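Local coordinates for Endoglucanase(Endo-1,4-beta-glucanase)protein (Pseudomonas stutzeri, PDB 6R2J) that probably hydrolyses internal beta-1,4-glucosidic bonds of cellulose as a glycoside hydrolase family 5 endoglucanase, and is seen here with cellobiose bound, at residues 50-55 with 305-310; 162-167 with 196-201; 232-237 with 270-275; 236-241 with 276-281. All coordinates share one frame; numbering follows the deposited sequence. Where two conformers were deposited one is given.

In the fold
The four contacts tie parts of one TIM barrel together, and their chemistry follows their place in it. Contacts 1 and 4 are buried and mainly apolar: in each, a segment leading into a barrel strand meets a helix, methyl against methyl with an amide packed alongside. Contact 3 is partly buried and joins two helices through a tyrosine. Contact 2, at the surface, is the one held by charge, a two-nitrogen salt bridge. Contacts 3 and 4 share helix 229-244, with centres about 6 Å apart, whereas contacts 1 and 2 lie on opposite sides of the chain's centre, about 30 Å from centre to centre. Contact 1 touches contacts 3 and 4; contact 2 touches none of the others.

Contact 1: 50-55 with 305-310; sequences QGIRLI and PQMELM
Ile52 and Met307 form the middle of a small, buried and mainly apolar contact, with no hydrogen bond between its segments, where the approach to barrel strand 54-59 meets the short helix 305-311. The two side chains reach toward each other and meet tip to tip, Ile52 CD1 lying 3.5 Å from Met307 CE, which is tight for two methyl carbons. Met310, one helical turn further on, brings its own terminal methyl to the same place, with CE 4.1 Å from Ile52 CD1, so that a single isoleucine methyl serves both methionines.

Met307 reaches this point by a folded path. Its CG is anti to the backbone N (chi1 -175°), after which bends at chi2 and chi3 swing the thioether round. This curl also sets the sulfur beside Gln50, with SD 3.8 Å from Gln50 CB. Gln50, itself bent at chi2, crosses the methionine obliquely, and its OE1 lies 3.7 Å from Met307 CG; the same oxygen accepts a weak hydrogen bond from Arg311.

In this TIM barrel, helix 41-49 ends in a Schellman motif and hands on to strand 54-59. Gly51, at positive phi, is the C-prime residue: Ile52 N bonds back to Tyr47 O and Gly51 N to Ala48 O. The reversal presents Ile52 toward helix 305-311 just before the chain enters the parallel sheet. Ile52 and Met307 both also touch Tyr47, while Met310 continues to Met266 of helix 260-276.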
loop_
_atom_site.group_PDB
_atom_site.type_symbol
_atom_site.label_atom_id
_atom_site.label_comp_id
_atom_site.label_asym_id
_atom_site.label_seq_id
_atom_site.Cartn_x
_atom_site.Cartn_y
_atom_site.Cartn_z
ATOM N N GLN A 50 -2.584 -18.776 5.024
ATOM C CA GLN A 50 -1.217 -18.526 5.448
ATOM C C GLN A 50 -1.132 -17.606 6.659
ATOM O O GLN A 50 -0.021 -17.247 7.062
ATOM C CB GLN A 50 -0.440 -17.920 4.276
ATOM C CG GLN A 50 -0.505 -18.735 2.988
ATOM C CD GLN A 50 0.216 -20.114 3.075
ATOM O OE1 GLN A 50 1.301 -20.240 3.671
ATOM N NE2 GLN A 50 -0.385 -21.137 2.455
ATOM N N GLY A 51 -2.264 -17.240 7.268
ATOM C CA GLY A 51 -2.262 -16.374 8.430
ATOM C C GLY A 51 -2.220 -14.895 8.143
ATOM O O GLY A 51 -1.895 -14.107 9.046
ATOM N N ILE A 52 -2.505 -14.492 6.906
ATOM C CA ILE A 52 -2.397 -13.098 6.475
ATOM C C ILE A 52 -3.802 -12.530 6.473
ATOM O O ILE A 52 -4.695 -13.063 5.799
ATOM C CB ILE A 52 -1.772 -12.979 5.078
ATOM C CG1 ILE A 52 -0.303 -13.395 5.046
ATOM C CG2 ILE A 52 -1.837 -11.575 4.605
ATOM C CD1 ILE A 52 0.277 -13.509 3.652
ATOM N N ARG A 53 -3.980 -11.432 7.212
ATOM C CA ARG A 53 -5.256 -10.751 7.329
ATOM C C ARG A 53 -5.230 -9.326 6.788
ATOM O O ARG A 53 -6.260 -8.637 6.838
ATOM C CB ARG A 53 -5.666 -10.712 8.797
ATOM C CG ARG A 53 -6.116 -12.025 9.335
ATOM C CD ARG A 53 -6.869 -11.810 10.648
ATOM N NE ARG A 53 -7.213 -13.093 11.232
ATOM C CZ ARG A 53 -8.433 -13.598 11.229
ATOM N NH1 ARG A 53 -9.444 -12.901 10.700
ATOM N NH2 ARG A 53 -8.638 -14.792 11.768
ATOM N N LEU A 54 -4.092 -8.871 6.273
ATOM C CA LEU A 54 -3.918 -7.523 5.762
ATOM C C LEU A 54 -3.647 -7.569 4.263
ATOM O O LEU A 54 -2.790 -8.334 3.798
ATOM C CB LEU A 54 -2.764 -6.838 6.508
ATOM C CG LEU A 54 -2.386 -5.395 6.183
ATOM C CD1 LEU A 54 -3.522 -4.498 6.669
ATOM C CD2 LEU A 54 -1.044 -4.988 6.758
ATOM N N ILE A 55 -4.372 -6.741 3.520
ATOM C CA ILE A 55 -4.267 -6.661 2.074
ATOM C C ILE A 55 -4.224 -5.188 1.675
ATOM O O ILE A 55 -5.050 -4.386 2.122
ATOM C CB ILE A 55 -5.463 -7.344 1.387
ATOM C CG1 ILE A 55 -5.566 -8.804 1.835
ATOM C CG2 ILE A 55 -5.357 -7.208 -0.136
ATOM C CD1 ILE A 55 -4.547 -9.711 1.205
ATOM N N PRO A 305 9.144 -18.910 -2.076
ATOM C CA PRO A 305 10.149 -18.745 -1.012
ATOM C C PRO A 305 9.877 -17.539 -0.130
ATOM O O PRO A 305 10.251 -17.525 1.044
ATOM C CB PRO A 305 11.480 -18.588 -1.769
ATOM C CG PRO A 305 11.203 -18.885 -3.215
ATOM C CD PRO A 305 9.711 -18.771 -3.435
ATOM N N GLN A 306 9.267 -16.496 -0.689
ATOM C CA GLN A 306 8.986 -15.295 0.081
ATOM C C GLN A 306 7.853 -15.517 1.065
ATOM O O GLN A 306 7.842 -14.899 2.142
ATOM C CB GLN A 306 8.647 -14.129 -0.850
ATOM C CG GLN A 306 9.721 -13.813 -1.898
ATOM C CD GLN A 306 9.471 -14.517 -3.223
ATOM O OE1 GLN A 306 8.872 -15.582 -3.259
ATOM N NE2 GLN A 306 9.938 -13.919 -4.322
ATOM N N MET A 307 6.876 -16.361 0.721
ATOM C CA MET A 307 5.865 -16.729 1.709
ATOM C C MET A 307 6.501 -17.499 2.862
ATOM O O MET A 307 6.257 -17.200 4.035
ATOM C CB MET A 307 4.750 -17.528 1.021
ATOM C CG MET A 307 3.546 -17.898 1.879
ATOM S SD MET A 307 2.791 -16.564 2.778
ATOM C CE MET A 307 1.814 -15.788 1.486
ATOM N N GLU A 308 7.350 -18.474 2.555
ATOM C CA GLU A 308 8.027 -19.218 3.605
ATOM C C GLU A 308 8.885 -18.310 4.479
ATOM O O GLU A 308 8.973 -18.524 5.692
ATOM C CB GLU A 308 8.838 -20.345 2.961
ATOM C CG GLU A 308 7.970 -21.334 2.167
ATOM C CD GLU A 308 8.753 -22.536 1.680
ATOM O OE1 GLU A 308 9.972 -22.382 1.436
ATOM O OE2 GLU A 308 8.147 -23.627 1.536
ATOM N N LEU A 309 9.494 -17.275 3.900
ATOM C CA LEU A 309 10.290 -16.366 4.722
ATOM C C LEU A 309 9.407 -15.483 5.597
ATOM O O LEU A 309 9.814 -15.109 6.703
ATOM C CB LEU A 309 11.217 -15.528 3.840
ATOM C CG LEU A 309 12.155 -14.648 4.651
ATOM C CD1 LEU A 309 13.629 -14.899 4.464
ATOM C CD2 LEU A 309 11.829 -13.194 4.297
ATOM N N MET A 310 8.213 -15.133 5.110
ATOM C CA MET A 310 7.320 -14.269 5.871
ATOM C C MET A 310 6.839 -14.960 7.138
ATOM O O MET A 310 6.643 -14.309 8.166
ATOM C CB MET A 310 6.110 -13.892 5.013
ATOM C CG MET A 310 6.303 -12.757 4.012
ATOM S SD MET A 310 4.638 -12.225 3.373
ATOM C CE MET A 310 3.814 -11.891 4.911
#

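Contact 2: 162-167 with 196-201; sequences AIREVD and DPADRL
Arg164 and Asp196 make a salt bridge in which the arginine uses two nitrogens side-on, one for each carboxylate oxygen. NE donates to Asp196 OD1 and NH2 to Asp196 OD2, both at 2.6 Å and nearly straight. Both acceptors sit close to the guanidinium plane, but the carboxylate is turned 29° from it, so the two groups are not quite coplanar. A bend at chi2 (-74°) helps to carry the guanidinium from the helix to the loop.

Further hydrogen bonds fix both partners. Asp196 OD1 also accepts from Ala198 N at 3.0 Å, an Asx turn, and OD2 accepts from Arg200 N. Each of these backbone donors comes from the opposite face of the carboxylate to the arginine, so four bonds hold the group against rotation. At its remaining nitrogen, Arg164 NH1 donates to Asp167 O at 3.2 Å and to Thr170 O.

Van der Waals contact is modest: Ala198 CB lies over one face of the guanidinium, 3.5 Å from Arg164 NE, and Arg200 CB lies 3.3 Å from Arg164 NH2. With a leucine in place of Arg164, the Asp196 carboxylate would probably keep its backbone donors but be left without its charged mate, and the loop would lose this tie to the helix.

Asp196 to Asp199 form a type I beta turn, and the whole is a surface salt bridge of the TIM barrel, tying the C-terminal part of helix 152-166, which leads to strand 171-175, to the loop that enters the next strand, 201-206.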
loop_
_atom_site.group_PDB
_atom_site.type_symbol
_atom_site.label_atom_id
_atom_site.label_comp_id
_atom_site.label_asym_id
_atom_site.label_seq_id
_atom_site.Cartn_x
_atom_site.Cartn_y
_atom_site.Cartn_z
ATOM N N ALA A 162 -12.001 16.081 2.493
ATOM C CA ALA A 162 -13.192 15.591 1.804
ATOM C C ALA A 162 -13.643 14.244 2.354
ATOM O O ALA A 162 -14.840 14.026 2.594
ATOM C CB ALA A 162 -12.923 15.487 0.302
ATOM N N ILE A 163 -12.695 13.326 2.559
ATOM C CA ILE A 163 -13.044 12.016 3.098
ATOM C C ILE A 163 -13.716 12.160 4.465
ATOM O O ILE A 163 -14.684 11.458 4.781
ATOM C CB ILE A 163 -11.783 11.130 3.192
ATOM C CG1 ILE A 163 -11.330 10.595 1.826
ATOM C CG2 ILE A 163 -12.027 9.953 4.180
ATOM C CD1 ILE A 163 -9.914 9.925 1.868
ATOM N N ARG A 164 -13.186 13.044 5.311
ATOM C CA ARG A 164 -13.671 13.179 6.677
ATOM C C ARG A 164 -14.992 13.913 6.737
ATOM O O ARG A 164 -15.597 13.964 7.816
ATOM C CB ARG A 164 -12.611 13.877 7.545
ATOM C CG ARG A 164 -11.292 13.083 7.670
ATOM C CD ARG A 164 -11.538 11.909 8.604
ATOM N NE ARG A 164 -10.323 11.206 8.990
ATOM C CZ ARG A 164 -10.138 9.910 8.810
ATOM N NH1 ARG A 164 -11.079 9.161 8.258
ATOM N NH2 ARG A 164 -9.010 9.358 9.187
ATOM N N GLU A 165 -15.435 14.476 5.602
ATOM C CA GLU A 165 -16.777 15.041 5.502
ATOM C C GLU A 165 -17.833 13.944 5.459
ATOM O O GLU A 165 -18.994 14.175 5.814
ATOM C CB GLU A 165 -16.910 15.866 4.219
ATOM C CG GLU A 165 -16.092 17.146 4.117
ATOM C CD GLU A 165 -16.193 17.762 2.689
ATOM O OE1 GLU A 165 -17.273 17.634 2.074
ATOM O OE2 GLU A 165 -15.210 18.341 2.160
ATOM N N VAL A 166 -17.454 12.761 4.993
ATOM C CA VAL A 166 -18.384 11.650 4.877
ATOM C C VAL A 166 -18.024 10.465 5.764
ATOM O O VAL A 166 -18.921 9.669 6.086
ATOM C CB VAL A 166 -18.570 11.189 3.412
ATOM C CG1 VAL A 166 -19.067 12.333 2.531
ATOM C CG2 VAL A 166 -17.298 10.586 2.881
ATOM N N ASP A 167 -16.756 10.301 6.169
ATOM C CA ASP A 167 -16.314 9.125 6.931
ATOM C C ASP A 167 -15.241 9.557 7.919
ATOM O O ASP A 167 -14.107 9.901 7.525
ATOM C CB ASP A 167 -15.845 7.996 5.993
ATOM C CG ASP A 167 -15.445 6.704 6.737
ATOM O OD1 ASP A 167 -15.079 6.763 7.921
ATOM O OD2 ASP A 167 -15.468 5.608 6.126
ATOM N N ASP A 196 -5.707 15.621 10.511
ATOM C CA ASP A 196 -6.810 14.675 10.656
ATOM C C ASP A 196 -7.315 14.754 12.087
ATOM O O ASP A 196 -6.715 14.166 13.002
ATOM C CB ASP A 196 -6.451 13.238 10.299
ATOM C CG ASP A 196 -7.656 12.297 10.412
ATOM O OD1 ASP A 196 -8.810 12.757 10.453
ATOM O OD2 ASP A 196 -7.461 11.075 10.443
ATOM N N PRO A 197 -8.392 15.501 12.329
ATOM C CA PRO A 197 -8.945 15.575 13.689
ATOM C C PRO A 197 -9.506 14.236 14.171
ATOM O O PRO A 197 -9.809 14.104 15.366
ATOM C CB PRO A 197 -10.045 16.652 13.575
ATOM C CG PRO A 197 -10.350 16.724 12.143
ATOM C CD PRO A 197 -9.070 16.422 11.416
ATOM N N ALA A 198 -9.693 13.244 13.278
ATOM C CA ALA A 198 -10.183 11.930 13.684
ATOM C C ALA A 198 -9.075 11.124 14.360
ATOM O O ALA A 198 -9.363 10.068 14.933
ATOM C CB ALA A 198 -10.757 11.123 12.470
ATOM N N ASP A 199 -7.810 11.553 14.225
ATOM C CA ASP A 199 -6.657 10.782 14.683
ATOM C C ASP A 199 -6.664 9.373 14.074
ATOM O O ASP A 199 -6.480 8.357 14.751
ATOM C CB ASP A 199 -6.621 10.778 16.204
ATOM C CG ASP A 199 -5.283 10.423 16.738
ATOM O OD1 ASP A 199 -4.319 10.363 15.966
ATOM O OD2 ASP A 199 -5.195 10.162 17.948
ATOM N N ARG A 200 -6.933 9.307 12.778
ATOM C CA ARG A 200 -6.954 8.025 12.090
ATOM C C ARG A 200 -6.177 8.112 10.807
ATOM O O ARG A 200 -6.653 7.762 9.727
ATOM C CB ARG A 200 -8.357 7.514 11.870
ATOM C CG ARG A 200 -8.964 6.919 13.133
ATOM C CD ARG A 200 -10.373 6.455 12.770
ATOM N NE ARG A 200 -11.007 5.698 13.863
ATOM C CZ ARG A 200 -11.549 6.193 14.967
ATOM N NH1 ARG A 200 -11.460 7.475 15.153
ATOM N NH2 ARG A 200 -12.081 5.366 15.897
ATOM N N LEU A 201 -4.948 8.594 10.927
ATOM C CA LEU A 201 -4.032 8.749 9.806
ATOM C C LEU A 201 -2.760 7.970 10.104
ATOM O O LEU A 201 -2.286 7.959 11.253
ATOM C CB LEU A 201 -3.660 10.221 9.661
ATOM C CG LEU A 201 -3.133 10.824 8.364
ATOM C CD1 LEU A 201 -3.854 12.117 8.175
ATOM C CD2 LEU A 201 -1.643 10.953 8.550
#

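Contact 3: 232-237 with 270-275; sequences ERARPF and LAYLND
The Tyr272 ring meets helix 229-244 with its edge: Ala234 CB lies near the ring plane, 3.5 Å from CE2 and 3.7 Å from CD2 of the tyrosine. The guanidinium plane of Arg235 stands at 65° to that ring, and this arginine takes part through the root of its side chain and its backbone. The contact joins two helices of the outer layer of the TIM barrel, 229-244 and 260-276, which flank strand 248-252 in sequence.

Tyr272 makes nearly all of the contact from its helix. With chi1 at 174° the ring leaves helix 260-276 opposite its own backbone N and heads for the facing helix. Ala234 suits this approach, since its one methyl lets the aromatic edge come close to the helix backbone. The tyrosine side chain also touches Val231 and Ile238, so it lies along successive turns of the same helix. A serine here in place of the tyrosine is likely to open a gap between the helices, leaving the Ala234 methyl without its aromatic neighbour.

Helix 229-244 is kinked close by, at Pro236, whose nitrogen has no hydrogen to give to the preceding turn. Arg233, on the far side of the helix, makes a cation-pi contact with Phe213 of the glycan pocket. At the phenolic end, Tyr272 OH comes within 3.3 Å of Arg235 CA and 3.6 Å of Arg235 CB.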
loop_
_atom_site.group_PDB
_atom_site.type_symbol
_atom_site.label_atom_id
_atom_site.label_comp_id
_atom_site.label_asym_id
_atom_site.label_seq_id
_atom_site.Cartn_x
_atom_site.Cartn_y
_atom_site.Cartn_z
ATOM N N GLU A 232 18.457 -0.441 7.463
ATOM C CA GLU A 232 19.046 0.873 7.266
ATOM C C GLU A 232 18.120 1.791 6.483
ATOM O O GLU A 232 18.086 2.991 6.756
ATOM C CB GLU A 232 20.377 0.706 6.554
ATOM C CG GLU A 232 21.431 -0.008 7.387
ATOM C CD GLU A 232 22.578 -0.572 6.539
ATOM O OE1 GLU A 232 22.732 -0.172 5.342
ATOM O OE2 GLU A 232 23.356 -1.409 7.094
ATOM N N ARG A 233 17.373 1.257 5.510
ATOM C CA ARG A 233 16.432 2.054 4.745
ATOM C C ARG A 233 15.118 2.256 5.486
ATOM O O ARG A 233 14.416 3.230 5.223
ATOM C CB ARG A 233 16.249 1.447 3.341
ATOM C CG ARG A 233 17.527 1.571 2.501
ATOM C CD ARG A 233 17.407 1.051 1.086
ATOM N NE ARG A 233 18.683 1.217 0.373
ATOM C CZ ARG A 233 18.938 0.766 -0.854
ATOM N NH1 ARG A 233 18.020 0.103 -1.523
ATOM N NH2 ARG A 233 20.108 0.979 -1.419
ATOM N N ALA A 234 14.788 1.403 6.447
ATOM C CA ALA A 234 13.581 1.653 7.227
ATOM C C ALA A 234 13.818 2.700 8.307
ATOM O O ALA A 234 12.933 3.522 8.593
ATOM C CB ALA A 234 13.097 0.349 7.853
ATOM N N ARG A 235 15.005 2.680 8.912
ATOM C CA ARG A 235 15.241 3.438 10.146
ATOM C C ARG A 235 15.014 4.941 9.995
ATOM O O ARG A 235 14.415 5.538 10.904
ATOM C CB ARG A 235 16.657 3.126 10.657
ATOM C CG ARG A 235 17.092 3.871 11.896
ATOM C CD ARG A 235 18.567 3.592 12.190
ATOM N NE ARG A 235 18.960 2.182 12.063
ATOM C CZ ARG A 235 19.906 1.724 11.235
ATOM N NH1 ARG A 235 20.565 2.562 10.422
ATOM N NH2 ARG A 235 20.207 0.416 11.225
ATOM N N PRO A 236 15.466 5.597 8.932
ATOM C CA PRO A 236 15.163 7.017 8.786
ATOM C C PRO A 236 13.685 7.311 8.975
ATOM O O PRO A 236 13.329 8.294 9.645
ATOM C CB PRO A 236 15.636 7.288 7.355
ATOM C CG PRO A 236 16.728 6.281 7.121
ATOM C CD PRO A 236 16.205 5.066 7.768
ATOM N N PHE A 237 12.826 6.456 8.388
ATOM C CA PHE A 237 11.373 6.632 8.364
ATOM C C PHE A 237 10.775 6.407 9.748
ATOM O O PHE A 237 10.017 7.249 10.247
ATOM C CB PHE A 237 10.801 5.645 7.315
ATOM C CG PHE A 237 9.301 5.634 7.219
ATOM C CD1 PHE A 237 8.583 6.814 7.103
ATOM C CD2 PHE A 237 8.606 4.427 7.247
ATOM C CE1 PHE A 237 7.197 6.786 7.049
ATOM C CE2 PHE A 237 7.228 4.396 7.208
ATOM C CZ PHE A 237 6.524 5.569 7.102
ATOM N N LEU A 270 11.761 -7.433 8.286
ATOM C CA LEU A 270 10.538 -7.800 8.993
ATOM C C LEU A 270 10.767 -7.902 10.504
ATOM O O LEU A 270 9.890 -7.529 11.293
ATOM C CB LEU A 270 9.970 -9.100 8.417
ATOM C CG LEU A 270 9.344 -8.975 7.017
ATOM C CD1 LEU A 270 8.765 -10.338 6.540
ATOM C CD2 LEU A 270 8.252 -7.932 6.929
ATOM N N ALA A 271 11.943 -8.390 10.925
ATOM C CA ALA A 271 12.248 -8.479 12.348
ATOM C C ALA A 271 12.265 -7.098 12.976
ATOM O O ALA A 271 11.676 -6.878 14.041
ATOM C CB ALA A 271 13.603 -9.173 12.536
ATOM N N TYR A 272 12.917 -6.144 12.299
ATOM C CA TYR A 272 12.961 -4.757 12.745
ATOM C C TYR A 272 11.572 -4.135 12.772
ATOM O O TYR A 272 11.227 -3.394 13.697
ATOM C CB TYR A 272 13.857 -3.969 11.785
ATOM C CG TYR A 272 13.902 -2.486 12.030
ATOM C CD1 TYR A 272 14.334 -1.979 13.254
ATOM C CD2 TYR A 272 13.547 -1.582 11.023
ATOM C CE1 TYR A 272 14.395 -0.622 13.491
ATOM C CE2 TYR A 272 13.608 -0.204 11.243
ATOM C CZ TYR A 272 14.032 0.269 12.479
ATOM O OH TYR A 272 14.108 1.622 12.709
ATOM N N LEU A 273 10.765 -4.401 11.753
ATOM C CA LEU A 273 9.404 -3.888 11.755
ATOM C C LEU A 273 8.618 -4.394 12.954
ATOM O O LEU A 273 7.923 -3.621 13.618
ATOM C CB LEU A 273 8.743 -4.280 10.449
ATOM C CG LEU A 273 9.405 -3.578 9.273
ATOM C CD1 LEU A 273 8.524 -3.826 8.056
ATOM C CD2 LEU A 273 9.589 -2.095 9.513
ATOM N N ASN A 274 8.734 -5.686 13.259
ATOM C CA ASN A 274 8.043 -6.243 14.414
ATOM C C ASN A 274 8.484 -5.560 15.694
ATOM O O ASN A 274 7.649 -5.255 16.552
ATOM C CB ASN A 274 8.298 -7.745 14.536
ATOM C CG ASN A 274 7.246 -8.581 13.837
ATOM O OD1 ASN A 274 6.258 -8.059 13.340
ATOM N ND2 ASN A 274 7.452 -9.884 13.797
ATOM N N ASP A 275 9.797 -5.302 15.840
ATOM C CA ASP A 275 10.294 -4.682 17.069
ATOM C C ASP A 275 9.648 -3.316 17.309
ATOM O O ASP A 275 9.606 -2.831 18.453
ATOM C CB ASP A 275 11.808 -4.515 16.976
ATOM C CG ASP A 275 12.528 -5.825 16.892
ATOM O OD1 ASP A 275 11.962 -6.858 17.350
ATOM O OD2 ASP A 275 13.677 -5.808 16.375
#

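Contact 4: 236-241 with 276-281; sequences PFIEWL and NCVPSA
Ile238 divides its branches between Asn276 and Val278, and its torsions settle which goes where. With CG1 anti to the carbonyl carbon (chi1 -58°), CG2 is turned to Asn276, while a bend at chi2 (-37°) turns CD1, at the end of the longer branch, to Val278. Val278 answers with CG1 anti to its backbone N (chi1 163°), which presents CG2 to the isoleucine. The two methyls meet tip to tip, Ile238 CD1 and Val278 CG2 being 4.0 Å apart, an ordinary van der Waals distance. At the other branch, Ile238 CG2 lies 3.6 Å from Asn276 OD1 and 4.0 Å from Asn276 CG, the side chains crossing at a slant.

Helix 260-276 ends in a Schellman motif, with Cys277 at positive phi and in a disulfide with Cys318, and the chain then runs into strand 280-285. Backbone hydrogen bonds of Pro279 and Ala281 to Leu250 close the TIM barrel between this strand and 248-252. Ile238 and Val278 thus pack where helix 229-244 passes the entry to the closing strand. Val278 also touches Leu273 and Pro323.

One arm of the Asn276 amide is committed elsewhere: ND2 donates to Tyr272 O in its own helix, which holds the amide in place, and it is the other arm, OD1, that rests against Ile238 CG2. With no hydrogen bond between the two segments, the contact depends on van der Waals fit, methyl to methyl at Val278 and methyl to amide oxygen at Asn276, rather than on directional bonds.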
loop_
_atom_site.group_PDB
_atom_site.type_symbol
_atom_site.label_atom_id
_atom_site.label_comp_id
_atom_site.label_asym_id
_atom_site.label_seq_id
_atom_site.Cartn_x
_atom_site.Cartn_y
_atom_site.Cartn_z
ATOM N N PRO A 236 15.466 5.597 8.932
ATOM C CA PRO A 236 15.163 7.017 8.786
ATOM C C PRO A 236 13.685 7.311 8.975
ATOM O O PRO A 236 13.329 8.294 9.645
ATOM C CB PRO A 236 15.636 7.288 7.355
ATOM C CG PRO A 236 16.728 6.281 7.121
ATOM C CD PRO A 236 16.205 5.066 7.768
ATOM N N PHE A 237 12.826 6.456 8.388
ATOM C CA PHE A 237 11.373 6.632 8.364
ATOM C C PHE A 237 10.775 6.407 9.748
ATOM O O PHE A 237 10.017 7.249 10.247
ATOM C CB PHE A 237 10.801 5.645 7.315
ATOM C CG PHE A 237 9.301 5.634 7.219
ATOM C CD1 PHE A 237 8.583 6.814 7.103
ATOM C CD2 PHE A 237 8.606 4.427 7.247
ATOM C CE1 PHE A 237 7.197 6.786 7.049
ATOM C CE2 PHE A 237 7.228 4.396 7.208
ATOM C CZ PHE A 237 6.524 5.569 7.102
ATOM N N ILE A 238 11.130 5.271 10.377
ATOM C CA ILE A 238 10.725 4.970 11.754
ATOM C C ILE A 238 11.122 6.112 12.685
ATOM O O ILE A 238 10.335 6.566 13.523
ATOM C CB ILE A 238 11.339 3.623 12.197
ATOM C CG1 ILE A 238 10.880 2.507 11.244
ATOM C CG2 ILE A 238 11.073 3.377 13.689
ATOM C CD1 ILE A 238 9.485 2.613 10.738
ATOM N N GLU A 239 12.348 6.606 12.542
ATOM C CA GLU A 239 12.830 7.656 13.425
ATOM C C GLU A 239 12.056 8.943 13.218
ATOM O O GLU A 239 11.726 9.637 14.185
ATOM C CB GLU A 239 14.323 7.893 13.185
ATOM C CG GLU A 239 15.190 6.789 13.796
ATOM C CD GLU A 239 16.647 7.052 13.655
ATOM O OE1 GLU A 239 16.979 8.148 13.187
ATOM O OE2 GLU A 239 17.456 6.167 13.989
ATOM N N TRP A 240 11.734 9.266 11.971
ATOM C CA TRP A 240 10.856 10.401 11.702
ATOM C C TRP A 240 9.469 10.186 12.291
ATOM O O TRP A 240 8.888 11.108 12.877
ATOM C CB TRP A 240 10.731 10.593 10.194
ATOM C CG TRP A 240 9.976 11.777 9.777
ATOM C CD1 TRP A 240 10.477 13.029 9.503
ATOM C CD2 TRP A 240 8.571 11.845 9.532
ATOM N NE1 TRP A 240 9.460 13.871 9.128
ATOM C CE2 TRP A 240 8.279 13.172 9.137
ATOM C CE3 TRP A 240 7.521 10.923 9.624
ATOM C CZ2 TRP A 240 6.971 13.595 8.830
ATOM C CZ3 TRP A 240 6.213 11.347 9.303
ATOM C CH2 TRP A 240 5.957 12.664 8.921
ATOM N N LEU A 241 8.909 8.981 12.132
ATOM C CA LEU A 241 7.634 8.666 12.777
ATOM C C LEU A 241 7.703 8.850 14.298
ATOM O O LEU A 241 6.863 9.528 14.892
ATOM C CB LEU A 241 7.220 7.241 12.432
ATOM C CG LEU A 241 6.885 7.058 10.951
ATOM C CD1 LEU A 241 6.855 5.549 10.629
ATOM C CD2 LEU A 241 5.595 7.684 10.552
ATOM N N ASN A 276 9.173 -2.671 16.236
ATOM C CA ASN A 276 8.504 -1.378 16.307
ATOM C C ASN A 276 6.986 -1.463 16.102
ATOM O O ASN A 276 6.312 -0.420 16.148
ATOM C CB ASN A 276 9.089 -0.423 15.273
ATOM C CG ASN A 276 10.498 -0.056 15.583
ATOM O OD1 ASN A 276 10.749 0.911 16.308
ATOM N ND2 ASN A 276 11.448 -0.850 15.062
ATOM N N CYS A 277 6.438 -2.672 15.959
ATOM C CA CYS A 277 4.989 -2.918 15.697
ATOM C C CYS A 277 4.531 -2.124 14.460
ATOM O O CYS A 277 3.438 -1.547 14.505
ATOM C CB CYS A 277 4.120 -2.536 16.892
ATOM S SG CYS A 277 4.410 -3.513 18.393
ATOM N N VAL A 278 5.328 -2.119 13.386
ATOM C CA VAL A 278 5.047 -1.363 12.162
ATOM C C VAL A 278 4.591 -2.368 11.095
ATOM O O VAL A 278 5.321 -3.338 10.832
ATOM C CB VAL A 278 6.266 -0.560 11.680
ATOM C CG1 VAL A 278 6.078 -0.140 10.252
ATOM C CG2 VAL A 278 6.489 0.639 12.609
ATOM N N PRO A 279 3.386 -2.216 10.546
ATOM C CA PRO A 279 2.912 -3.154 9.530
ATOM C C PRO A 279 3.560 -2.883 8.174
ATOM O O PRO A 279 4.232 -1.867 7.946
ATOM C CB PRO A 279 1.399 -2.922 9.515
ATOM C CG PRO A 279 1.218 -1.466 9.959
ATOM C CD PRO A 279 2.381 -1.189 10.907
ATOM N N SER A 280 3.361 -3.841 7.271
ATOM C CA SER A 280 4.006 -3.830 5.971
ATOM C C SER A 280 3.123 -4.581 4.995
ATOM O O SER A 280 2.255 -5.352 5.398
ATOM C CB SER A 280 5.353 -4.557 6.027
ATOM O OG SER A 280 5.182 -5.972 6.139
ATOM N N ALA A 281 3.373 -4.384 3.705
ATOM C CA ALA A 281 2.703 -5.154 2.665
ATOM C C ALA A 281 3.735 -5.545 1.621
ATOM O O ALA A 281 4.429 -4.690 1.064
ATOM C CB ALA A 281 1.529 -4.372 2.051
#